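Local coordinates for putative phosphosugar isomerases (Salmonella typhimurium LT2, PDB 3FKJ), which probably binds a phosphorylated sugar or related carbohydrate derivative through its SIS fold and may act as an isomerase, at residues S21-S32 with Y158-Q169; L52-Y60 with G220-Q228. All blocks are in the same frame, centred on the assembly; numbering follows the deposited sequence.

Interaction 1: S21-S32 with Y158-Q169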
loop_
_atom_site.group_PDB
_atom_site.type_symbol
_atom_site.label_atom_id
_atom_site.label_comp_id
_atom_site.label_asym_id
_atom_site.label_seq_id
_atom_site.Cartn_x
_atom_site.Cartn_y
_atom_site.Cartn_z
ATOM N N SER A 21 9.179 -16.831 -25.422
ATOM C CA SER A 21 9.550 -15.497 -24.980
ATOM C C SER A 21 10.910 -15.569 -24.285
ATOM O O SER A 21 11.163 -16.489 -23.488
ATOM C CB SER A 21 8.518 -14.978 -23.929
ATOM O OG SER A 21 7.611 -13.960 -24.353
ATOM N N VAL A 22 11.739 -14.557 -24.502
ATOM C CA VAL A 22 12.941 -14.340 -23.700
ATOM C C VAL A 22 12.636 -14.251 -22.211
ATOM O O VAL A 22 13.345 -14.859 -21.394
ATOM C CB VAL A 22 13.647 -13.019 -24.117
ATOM C CG1 VAL A 22 14.749 -12.616 -23.126
ATOM C CG2 VAL A 22 14.194 -13.141 -25.513
ATOM N N ALA A 23 11.594 -13.473 -21.865
ATOM C CA ALA A 23 11.169 -13.312 -20.477
ATOM C C ALA A 23 10.582 -14.619 -19.911
ATOM O O ALA A 23 10.910 -15.006 -18.804
ATOM C CB ALA A 23 10.173 -12.181 -20.342
ATOM N N HIS A 24 9.720 -15.282 -20.669
ATOM C CA HIS A 24 9.196 -16.614 -20.302
ATOM C C HIS A 24 10.327 -17.602 -19.954
ATOM O O HIS A 24 10.305 -18.207 -18.900
ATOM C CB HIS A 24 8.361 -17.154 -21.456
ATOM C CG HIS A 24 7.552 -18.379 -21.150
ATOM N ND1 HIS A 24 6.705 -18.937 -22.082
ATOM C CD2 HIS A 24 7.415 -19.123 -20.026
ATOM C CE1 HIS A 24 6.099 -19.986 -21.553
ATOM N NE2 HIS A 24 6.505 -20.114 -20.303
ATOM N N GLU A 25 11.333 -17.721 -20.818
ATOM C CA GLU A 25 12.402 -18.682 -20.589
ATOM C C GLU A 25 13.294 -18.322 -19.411
ATOM O O GLU A 25 13.670 -19.196 -18.643
ATOM C CB GLU A 25 13.248 -18.860 -21.857
ATOM C CG GLU A 25 13.851 -20.235 -22.013
ATOM C CD GLU A 25 14.065 -20.669 -23.505
ATOM O OE1 GLU A 25 13.914 -19.839 -24.439
ATOM O OE2 GLU A 25 14.385 -21.854 -23.735
ATOM N N ASN A 26 13.638 -17.039 -19.281
ATOM C CA ASN A 26 14.392 -16.543 -18.121
ATOM C C ASN A 26 13.693 -16.851 -16.819
ATOM O O ASN A 26 14.278 -17.459 -15.911
ATOM C CB ASN A 26 14.616 -15.024 -18.201
ATOM C CG ASN A 26 15.797 -14.645 -19.091
ATOM O OD1 ASN A 26 16.594 -15.500 -19.496
ATOM N ND2 ASN A 26 15.915 -13.361 -19.387
ATOM N N ALA A 27 12.434 -16.430 -16.735
ATOM C CA ALA A 27 11.611 -16.674 -15.550
ATOM C C ALA A 27 11.565 -18.147 -15.202
ATOM O O ALA A 27 11.707 -18.548 -14.043
ATOM C CB ALA A 27 10.192 -16.164 -15.772
ATOM N N ARG A 28 11.361 -18.967 -16.223
ATOM C CA ARG A 28 11.167 -20.385 -16.006
ATOM C C ARG A 28 12.442 -21.064 -15.515
ATOM O O ARG A 28 12.378 -21.882 -14.582
ATOM C CB ARG A 28 10.620 -21.046 -17.269
ATOM C CG ARG A 28 10.417 -22.522 -17.110
ATOM C CD ARG A 28 9.197 -23.009 -17.823
ATOM N NE ARG A 28 9.479 -23.516 -19.157
ATOM C CZ ARG A 28 8.580 -24.177 -19.884
ATOM N NH1 ARG A 28 7.340 -24.392 -19.423
ATOM N NH2 ARG A 28 8.916 -24.628 -21.077
ATOM N N ARG A 29 13.585 -20.725 -16.123
ATOM C CA ARG A 29 14.884 -21.270 -15.683
ATOM C C ARG A 29 15.212 -20.822 -14.272
ATOM O O ARG A 29 15.701 -21.600 -13.459
ATOM C CB ARG A 29 16.045 -20.805 -16.550
ATOM C CG ARG A 29 16.038 -21.164 -18.009
ATOM C CD ARG A 29 17.262 -20.510 -18.747
ATOM N NE ARG A 29 17.465 -19.077 -18.429
ATOM C CZ ARG A 29 18.196 -18.600 -17.410
ATOM N NH1 ARG A 29 18.825 -19.418 -16.561
ATOM N NH2 ARG A 29 18.285 -17.292 -17.223
ATOM N N ILE A 30 14.966 -19.552 -13.968
ATOM C CA ILE A 30 15.326 -19.058 -12.633
ATOM C C ILE A 30 14.568 -19.810 -11.532
ATOM O O ILE A 30 15.175 -20.253 -10.533
ATOM C CB ILE A 30 15.192 -17.528 -12.526
ATOM C CG1 ILE A 30 16.257 -16.875 -13.437
ATOM C CG2 ILE A 30 15.354 -17.065 -11.053
ATOM C CD1 ILE A 30 16.055 -15.420 -13.724
ATOM N N ILE A 31 13.262 -19.989 -11.729
ATOM C CA ILE A 31 12.406 -20.590 -10.709
ATOM C C ILE A 31 12.662 -22.095 -10.573
ATOM O O ILE A 31 12.636 -22.608 -9.440
ATOM C CB ILE A 31 10.906 -20.261 -10.953
ATOM C CG1 ILE A 31 10.687 -18.726 -10.938
ATOM C CG2 ILE A 31 9.986 -20.977 -9.931
ATOM C CD1 ILE A 31 11.236 -17.942 -9.680
ATOM N N SER A 32 12.935 -22.798 -11.690
ATOM C CA SER A 32 13.358 -24.217 -11.629
ATOM C C SER A 32 14.666 -24.382 -10.864
ATOM O O SER A 32 14.773 -25.260 -9.988
ATOM C CB SER A 32 13.557 -24.848 -13.014
ATOM O OG SER A 32 12.541 -24.465 -13.915
ATOM N N TYR A 158 8.023 -8.562 -16.165
ATOM C CA TYR A 158 8.794 -9.627 -15.514
ATOM C C TYR A 158 8.232 -9.980 -14.133
ATOM O O TYR A 158 8.349 -11.120 -13.689
ATOM C CB TYR A 158 10.273 -9.236 -15.429
ATOM C CG TYR A 158 11.128 -9.747 -16.580
ATOM C CD1 TYR A 158 11.561 -11.064 -16.622
ATOM C CD2 TYR A 158 11.512 -8.911 -17.606
ATOM C CE1 TYR A 158 12.375 -11.529 -17.659
ATOM C CE2 TYR A 158 12.295 -9.367 -18.641
ATOM C CZ TYR A 158 12.719 -10.681 -18.669
ATOM O OH TYR A 158 13.509 -11.107 -19.704
ATOM N N SER A 159 7.587 -9.018 -13.473
ATOM C CA SER A 159 6.925 -9.321 -12.207
ATOM C C SER A 159 5.859 -10.388 -12.466
ATOM O O SER A 159 5.676 -11.278 -11.642
ATOM C CB SER A 159 6.322 -8.073 -11.508
ATOM O OG SER A 159 5.116 -7.623 -12.111
ATOM N N LEU A 160 5.176 -10.307 -13.619
ATOM C CA LEU A 160 4.067 -11.220 -13.890
ATOM C C LEU A 160 4.610 -12.557 -14.382
ATOM O O LEU A 160 4.100 -13.600 -14.004
ATOM C CB LEU A 160 3.050 -10.614 -14.869
ATOM C CG LEU A 160 1.777 -11.456 -15.137
ATOM C CD1 LEU A 160 1.010 -11.851 -13.893
ATOM C CD2 LEU A 160 0.869 -10.768 -16.111
ATOM N N TRP A 161 5.666 -12.519 -15.207
ATOM C CA TRP A 161 6.349 -13.751 -15.659
ATOM C C TRP A 161 6.857 -14.573 -14.461
ATOM O O TRP A 161 6.643 -15.777 -14.383
ATOM C CB TRP A 161 7.530 -13.436 -16.591
ATOM C CG TRP A 161 7.154 -13.057 -18.016
ATOM C CD1 TRP A 161 7.363 -11.867 -18.614
ATOM C CD2 TRP A 161 6.528 -13.900 -18.998
ATOM N NE1 TRP A 161 6.914 -11.894 -19.918
ATOM C CE2 TRP A 161 6.385 -13.131 -20.179
ATOM C CE3 TRP A 161 6.068 -15.224 -18.991
ATOM C CZ2 TRP A 161 5.819 -13.648 -21.358
ATOM C CZ3 TRP A 161 5.480 -15.729 -20.155
ATOM C CH2 TRP A 161 5.358 -14.940 -21.319
ATOM N N LEU A 162 7.572 -13.911 -13.559
ATOM C CA LEU A 162 8.151 -14.569 -12.374
ATOM C C LEU A 162 7.052 -15.092 -11.462
ATOM O O LEU A 162 7.105 -16.235 -11.008
ATOM C CB LEU A 162 9.041 -13.588 -11.605
ATOM C CG LEU A 162 10.350 -13.267 -12.311
ATOM C CD1 LEU A 162 11.034 -11.973 -11.725
ATOM C CD2 LEU A 162 11.213 -14.471 -12.217
ATOM N N ALA A 163 6.031 -14.283 -11.232
ATOM C CA ALA A 163 4.832 -14.724 -10.501
ATOM C C ALA A 163 4.194 -15.991 -11.101
ATOM O O ALA A 163 3.895 -16.946 -10.350
ATOM C CB ALA A 163 3.785 -13.622 -10.421
ATOM N N LEU A 164 3.930 -15.947 -12.423
ATOM C CA LEU A 164 3.377 -17.087 -13.155
ATOM C C LEU A 164 4.179 -18.365 -12.878
ATOM O O LEU A 164 3.607 -19.412 -12.572
ATOM C CB LEU A 164 3.396 -16.822 -14.670
ATOM C CG LEU A 164 3.044 -17.984 -15.606
ATOM C CD1 LEU A 164 1.558 -18.282 -15.473
ATOM C CD2 LEU A 164 3.477 -17.668 -17.080
ATOM N N GLU A 165 5.499 -18.255 -12.998
ATOM C CA GLU A 165 6.401 -19.391 -12.799
ATOM C C GLU A 165 6.506 -19.885 -11.373
ATOM O O GLU A 165 6.544 -21.095 -11.145
ATOM C CB GLU A 165 7.791 -19.070 -13.364
ATOM C CG GLU A 165 7.801 -18.981 -14.879
ATOM C CD GLU A 165 7.445 -20.304 -15.556
ATOM O OE1 GLU A 165 7.718 -21.403 -15.000
ATOM O OE2 GLU A 165 6.897 -20.237 -16.667
ATOM N N ILE A 166 6.491 -18.967 -10.410
ATOM C CA ILE A 166 6.463 -19.367 -8.999
ATOM C C ILE A 166 5.213 -20.193 -8.708
ATOM O O ILE A 166 5.299 -21.227 -8.087
ATOM C CB ILE A 166 6.628 -18.186 -8.033
ATOM C CG1 ILE A 166 8.036 -17.582 -8.190
ATOM C CG2 ILE A 166 6.377 -18.655 -6.570
ATOM C CD1 ILE A 166 8.181 -16.156 -7.628
ATOM N N LEU A 167 4.067 -19.744 -9.200
ATOM C CA LEU A 167 2.819 -20.392 -8.950
ATOM C C LEU A 167 2.774 -21.698 -9.674
ATOM O O LEU A 167 2.432 -22.713 -9.084
ATOM C CB LEU A 167 1.622 -19.511 -9.404
ATOM C CG LEU A 167 0.208 -20.134 -9.279
ATOM C CD1 LEU A 167 -0.273 -20.276 -7.860
ATOM C CD2 LEU A 167 -0.812 -19.367 -10.145
ATOM N N ALA A 168 3.088 -21.680 -10.964
ATOM C CA ALA A 168 3.006 -22.875 -11.775
ATOM C C ALA A 168 3.917 -23.986 -11.240
ATOM O O ALA A 168 3.511 -25.141 -11.222
ATOM C CB ALA A 168 3.358 -22.578 -13.293
ATOM N N GLN A 169 5.137 -23.648 -10.824
ATOM C CA GLN A 169 6.118 -24.687 -10.466
ATOM C C GLN A 169 6.007 -25.123 -8.992
ATOM O O GLN A 169 6.704 -26.029 -8.566
ATOM C CB GLN A 169 7.545 -24.205 -10.774
ATOM C CG GLN A 169 7.850 -24.065 -12.271
ATOM C CD GLN A 169 9.275 -23.654 -12.552
ATOM O OE1 GLN A 169 10.214 -24.188 -11.966
ATOM N NE2 GLN A 169 9.448 -22.704 -13.455
#
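Ala23 is packed between two aromatic side chains of the helix that holds 158-169. Its CB lies over a face of the Tyr158 ring, 3.8 Å from the centroid. The same methyl sits over the five-membered ring of Trp161, with CB 3.6 Å from that centroid. His24 continues the row: its CB covers the six-membered ring of Trp161. The His24 imidazole is nearly parallel to that ring, planes 18° apart, but slid aside with little overlap. Trp161 NE1 donates a hydrogen bond to Ala152 O. The two helices cross at -43° beside strand 136-139 of the first parallel sheet. Small Ala27 allows the close approach, its CA 5.1 Å from the CA of Leu162. Ile31 is a knob among Leu162, Glu165, Ile166 and Gln169, and its CD1 reaches Ile166 CG1 at 3.5 Å.

Glu165 is a buried knob in return. Its bend at chi2 sets the carboxylate against the CB, CG and CD of Arg28, OE1 3.6 Å from Arg28 CD, and near the edge of the His24 ring. Tyr176 OH bonds both Glu165 OE2 and His24 NE2.

The margins, partly exposed, are looser. At one, Asn26 ND2 gives a weak hydrogen bond to Tyr158 OH. At the C-terminal end of both segments, Gln169 NE2 meets Arg28 O at 3.2 Å, nearly straight at 169° and on a carbonyl lone pair, beside the helical bond from Ser32 N. NE2 also donates to Glu165 OE1 at 2.7 Å, on the anti side of the carboxylate.

The buried carboxylate is thus held by an amide and a phenol, and nearby Arg28 probably favours its charged form.

Interaction 2: L52-Y60 with G220-Q228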
loop_
_atom_site.group_PDB
_atom_site.type_symbol
_atom_site.label_atom_id
_atom_site.label_comp_id
_atom_site.label_asym_id
_atom_site.label_seq_id
_atom_site.Cartn_x
_atom_site.Cartn_y
_atom_site.Cartn_z
ATOM N N LEU A 52 9.310 -0.572 -7.002
ATOM C CA LEU A 52 8.371 -1.338 -6.213
ATOM C C LEU A 52 7.006 -1.497 -6.906
ATOM O O LEU A 52 6.445 -2.611 -6.946
ATOM C CB LEU A 52 8.193 -0.671 -4.866
ATOM C CG LEU A 52 7.293 -1.429 -3.896
ATOM C CD1 LEU A 52 7.735 -2.913 -3.741
ATOM C CD2 LEU A 52 7.205 -0.655 -2.557
ATOM N N THR A 53 6.441 -0.421 -7.429
ATOM C CA THR A 53 5.128 -0.505 -8.105
ATOM C C THR A 53 5.204 -1.370 -9.382
ATOM O O THR A 53 4.200 -1.918 -9.823
ATOM C CB THR A 53 4.557 0.876 -8.519
ATOM O OG1 THR A 53 5.486 1.573 -9.352
ATOM C CG2 THR A 53 4.092 1.742 -7.305
ATOM N N GLY A 54 6.409 -1.509 -9.947
ATOM C CA GLY A 54 6.642 -2.413 -11.075
ATOM C C GLY A 54 6.399 -3.894 -10.737
ATOM O O GLY A 54 6.259 -4.709 -11.635
ATOM N N PHE A 55 6.333 -4.218 -9.444
ATOM C CA PHE A 55 6.043 -5.542 -8.961
ATOM C C PHE A 55 4.569 -5.816 -8.695
ATOM O O PHE A 55 4.216 -6.958 -8.427
ATOM C CB PHE A 55 6.853 -5.828 -7.684
ATOM C CG PHE A 55 8.328 -6.001 -7.914
ATOM C CD1 PHE A 55 8.796 -6.873 -8.910
ATOM C CD2 PHE A 55 9.252 -5.322 -7.127
ATOM C CE1 PHE A 55 10.154 -7.043 -9.098
ATOM C CE2 PHE A 55 10.589 -5.485 -7.319
ATOM C CZ PHE A 55 11.050 -6.331 -8.309
ATOM N N TRP A 56 3.710 -4.781 -8.758
ATOM C CA TRP A 56 2.294 -4.934 -8.498
ATOM C C TRP A 56 1.612 -6.026 -9.333
ATOM O O TRP A 56 0.808 -6.778 -8.789
ATOM C CB TRP A 56 1.516 -3.624 -8.722
ATOM C CG TRP A 56 0.143 -3.744 -8.137
ATOM C CD1 TRP A 56 -1.009 -4.045 -8.794
ATOM C CD2 TRP A 56 -0.195 -3.640 -6.756
ATOM N NE1 TRP A 56 -2.064 -4.103 -7.901
ATOM C CE2 TRP A 56 -1.588 -3.869 -6.644
ATOM C CE3 TRP A 56 0.542 -3.374 -5.597
ATOM C CZ2 TRP A 56 -2.269 -3.835 -5.413
ATOM C CZ3 TRP A 56 -0.145 -3.319 -4.357
ATOM C CH2 TRP A 56 -1.535 -3.548 -4.280
ATOM N N PRO A 57 1.898 -6.094 -10.660
ATOM C CA PRO A 57 1.243 -7.144 -11.428
ATOM C C PRO A 57 1.449 -8.562 -10.924
ATOM O O PRO A 57 0.490 -9.333 -10.907
ATOM C CB PRO A 57 1.782 -6.945 -12.849
ATOM C CG PRO A 57 2.140 -5.460 -12.880
ATOM C CD PRO A 57 2.733 -5.236 -11.520
ATOM N N GLY A 58 2.680 -8.906 -10.568
ATOM C CA GLY A 58 2.964 -10.178 -9.956
ATOM C C GLY A 58 2.400 -10.335 -8.552
ATOM O O GLY A 58 1.872 -11.417 -8.200
ATOM N N LYS A 59 2.530 -9.288 -7.742
ATOM C CA LYS A 59 1.971 -9.299 -6.389
ATOM C C LYS A 59 0.479 -9.618 -6.457
ATOM O O LYS A 59 -0.005 -10.560 -5.799
ATOM C CB LYS A 59 2.225 -7.954 -5.669
ATOM C CG LYS A 59 1.709 -7.882 -4.205
ATOM C CD LYS A 59 0.957 -6.610 -3.903
ATOM C CE LYS A 59 0.644 -6.416 -2.406
ATOM N NZ LYS A 59 -0.049 -7.540 -1.689
ATOM N N TYR A 60 -0.242 -8.875 -7.292
ATOM C CA TYR A 60 -1.691 -9.042 -7.427
ATOM C C TYR A 60 -2.073 -10.454 -7.918
ATOM O O TYR A 60 -3.003 -11.086 -7.383
ATOM C CB TYR A 60 -2.297 -7.909 -8.309
ATOM C CG TYR A 60 -3.802 -8.007 -8.489
ATOM C CD1 TYR A 60 -4.664 -7.726 -7.434
ATOM C CD2 TYR A 60 -4.364 -8.420 -9.685
ATOM C CE1 TYR A 60 -6.034 -7.844 -7.558
ATOM C CE2 TYR A 60 -5.782 -8.554 -9.818
ATOM C CZ TYR A 60 -6.591 -8.233 -8.759
ATOM O OH TYR A 60 -7.965 -8.341 -8.867
ATOM N N GLY A 220 -7.791 -3.279 -7.854
ATOM C CA GLY A 220 -7.313 -4.586 -8.337
ATOM C C GLY A 220 -5.997 -4.547 -9.067
ATOM O O GLY A 220 -5.011 -4.062 -8.516
ATOM N N PRO A 221 -5.961 -5.041 -10.326
ATOM C CA PRO A 221 -4.680 -5.177 -11.003
ATOM C C PRO A 221 -4.075 -3.830 -11.425
ATOM O O PRO A 221 -2.890 -3.763 -11.734
ATOM C CB PRO A 221 -5.049 -5.985 -12.263
ATOM C CG PRO A 221 -6.408 -5.534 -12.560
ATOM C CD PRO A 221 -7.071 -5.428 -11.220
ATOM N N SER A 222 -4.911 -2.790 -11.505
ATOM C CA SER A 222 -4.480 -1.467 -11.948
ATOM C C SER A 222 -4.016 -0.503 -10.831
ATOM O O SER A 222 -3.603 0.625 -11.134
ATOM C CB SER A 222 -5.619 -0.780 -12.710
ATOM O OG SER A 222 -6.081 -1.513 -13.816
ATOM N N PHE A 223 -4.125 -0.903 -9.557
ATOM C CA PHE A 223 -3.839 -0.009 -8.488
ATOM C C PHE A 223 -2.356 0.399 -8.438
ATOM O O PHE A 223 -2.029 1.561 -8.207
ATOM C CB PHE A 223 -4.336 -0.526 -7.146
ATOM C CG PHE A 223 -4.024 0.412 -6.032
ATOM C CD1 PHE A 223 -4.646 1.636 -5.976
ATOM C CD2 PHE A 223 -3.051 0.131 -5.119
ATOM C CE1 PHE A 223 -4.334 2.552 -5.006
ATOM C CE2 PHE A 223 -2.752 1.038 -4.124
ATOM C CZ PHE A 223 -3.413 2.248 -4.070
ATOM N N GLY A 224 -1.461 -0.528 -8.744
ATOM C CA GLY A 224 -0.031 -0.202 -8.797
ATOM C C GLY A 224 0.258 0.889 -9.810
ATOM O O GLY A 224 1.011 1.823 -9.556
ATOM N N ALA A 225 -0.316 0.733 -10.973
ATOM C CA ALA A 225 -0.215 1.719 -12.053
ATOM C C ALA A 225 -0.688 3.126 -11.655
ATOM O O ALA A 225 -0.128 4.143 -12.072
ATOM C CB ALA A 225 -0.995 1.239 -13.248
ATOM N N ALA A 226 -1.715 3.173 -10.834
ATOM C CA ALA A 226 -2.279 4.411 -10.399
ATOM C C ALA A 226 -1.317 5.082 -9.432
ATOM O O ALA A 226 -1.065 6.279 -9.522
ATOM C CB ALA A 226 -3.660 4.180 -9.800
ATOM N N HIS A 227 -0.786 4.304 -8.503
ATOM C CA HIS A 227 0.136 4.813 -7.569
ATOM C C HIS A 227 1.436 5.246 -8.231
ATOM O O HIS A 227 1.959 6.308 -7.913
ATOM C CB HIS A 227 0.381 3.799 -6.452
ATOM C CG HIS A 227 1.223 4.347 -5.356
ATOM N ND1 HIS A 227 0.790 5.373 -4.551
ATOM C CD2 HIS A 227 2.505 4.083 -4.985
ATOM C CE1 HIS A 227 1.751 5.682 -3.695
ATOM N NE2 HIS A 227 2.798 4.913 -3.934
ATOM N N GLN A 228 1.949 4.415 -9.149
ATOM C CA GLN A 228 3.115 4.766 -9.883
ATOM C C GLN A 228 2.942 6.092 -10.633
ATOM O O GLN A 228 3.810 6.948 -10.578
ATOM C CB GLN A 228 3.453 3.648 -10.858
ATOM C CG GLN A 228 4.743 3.831 -11.669
ATOM C CD GLN A 228 5.046 2.611 -12.468
ATOM O OE1 GLN A 228 4.919 1.444 -11.980
ATOM N NE2 GLN A 228 5.370 2.833 -13.718
HETATM O O HOH W 1 3.489 -0.994 -12.233
#
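The Trp56 indole has Gly224 N and Phe223 CD2 over one face and Lys59 CD over the other. Gly220 O and Pro221 O lie at its edge. Phe223 turns its edge to the indole face, a T-shaped pair with planes at 70°. Gly224 CA makes a CH-pi contact with the five-membered ring. Trp56 CG is anti to the backbone N (chi1 -167°), which carries the indole to Gly220, where NE1 donates to Gly220 O at 3.0 Å. One face of the Tyr60 ring lies on the Gly220-Pro221 peptide, with Pro221 CB 3.6 Å from Tyr60 CD2. Tyr60 OH bonds Glu310, and Gly220 N bonds Glu78 of the second subunit.

Thr53 OG1 donates to Gln228 OE1 at 2.7 Å, tilted 31° from the amide carbonyl plane. A water bridges the same OE1 to Thr53 O. Thr53 CG2 touches the edge of His227, whose ND1 bonds Ser244.

The contact joins the first SIS half to the start of helix 223-238, in the second sheet's half. A thiocyanate ion about 6 Å from the Gln228 side chain, probably from the crystallisation liquor, may mark a pocket. Two donors on OE1 probably hold the amide in this rotation, with NE2 turned away from Thr53.

From the N terminus, the chain enters interaction 1 through helix 22-35, then runs through strand 42-47 into 52-60, the first half of interaction 2. It builds the rest of the first parallel sheet before helix 155-170 returns to close interaction 1. Residues 220-228, at the start of helix 223-238 in the second sheet's half, close interaction 2. The two loops therefore cross. Interaction 1 joins two helices beside strand 136-139, at one side of the first sheet. Interaction 2 ties the two halves of the chain together near its centre. The contacts meet where Ser159 OG lies 3.2 Å from Gly58 N, a probable hydrogen bond.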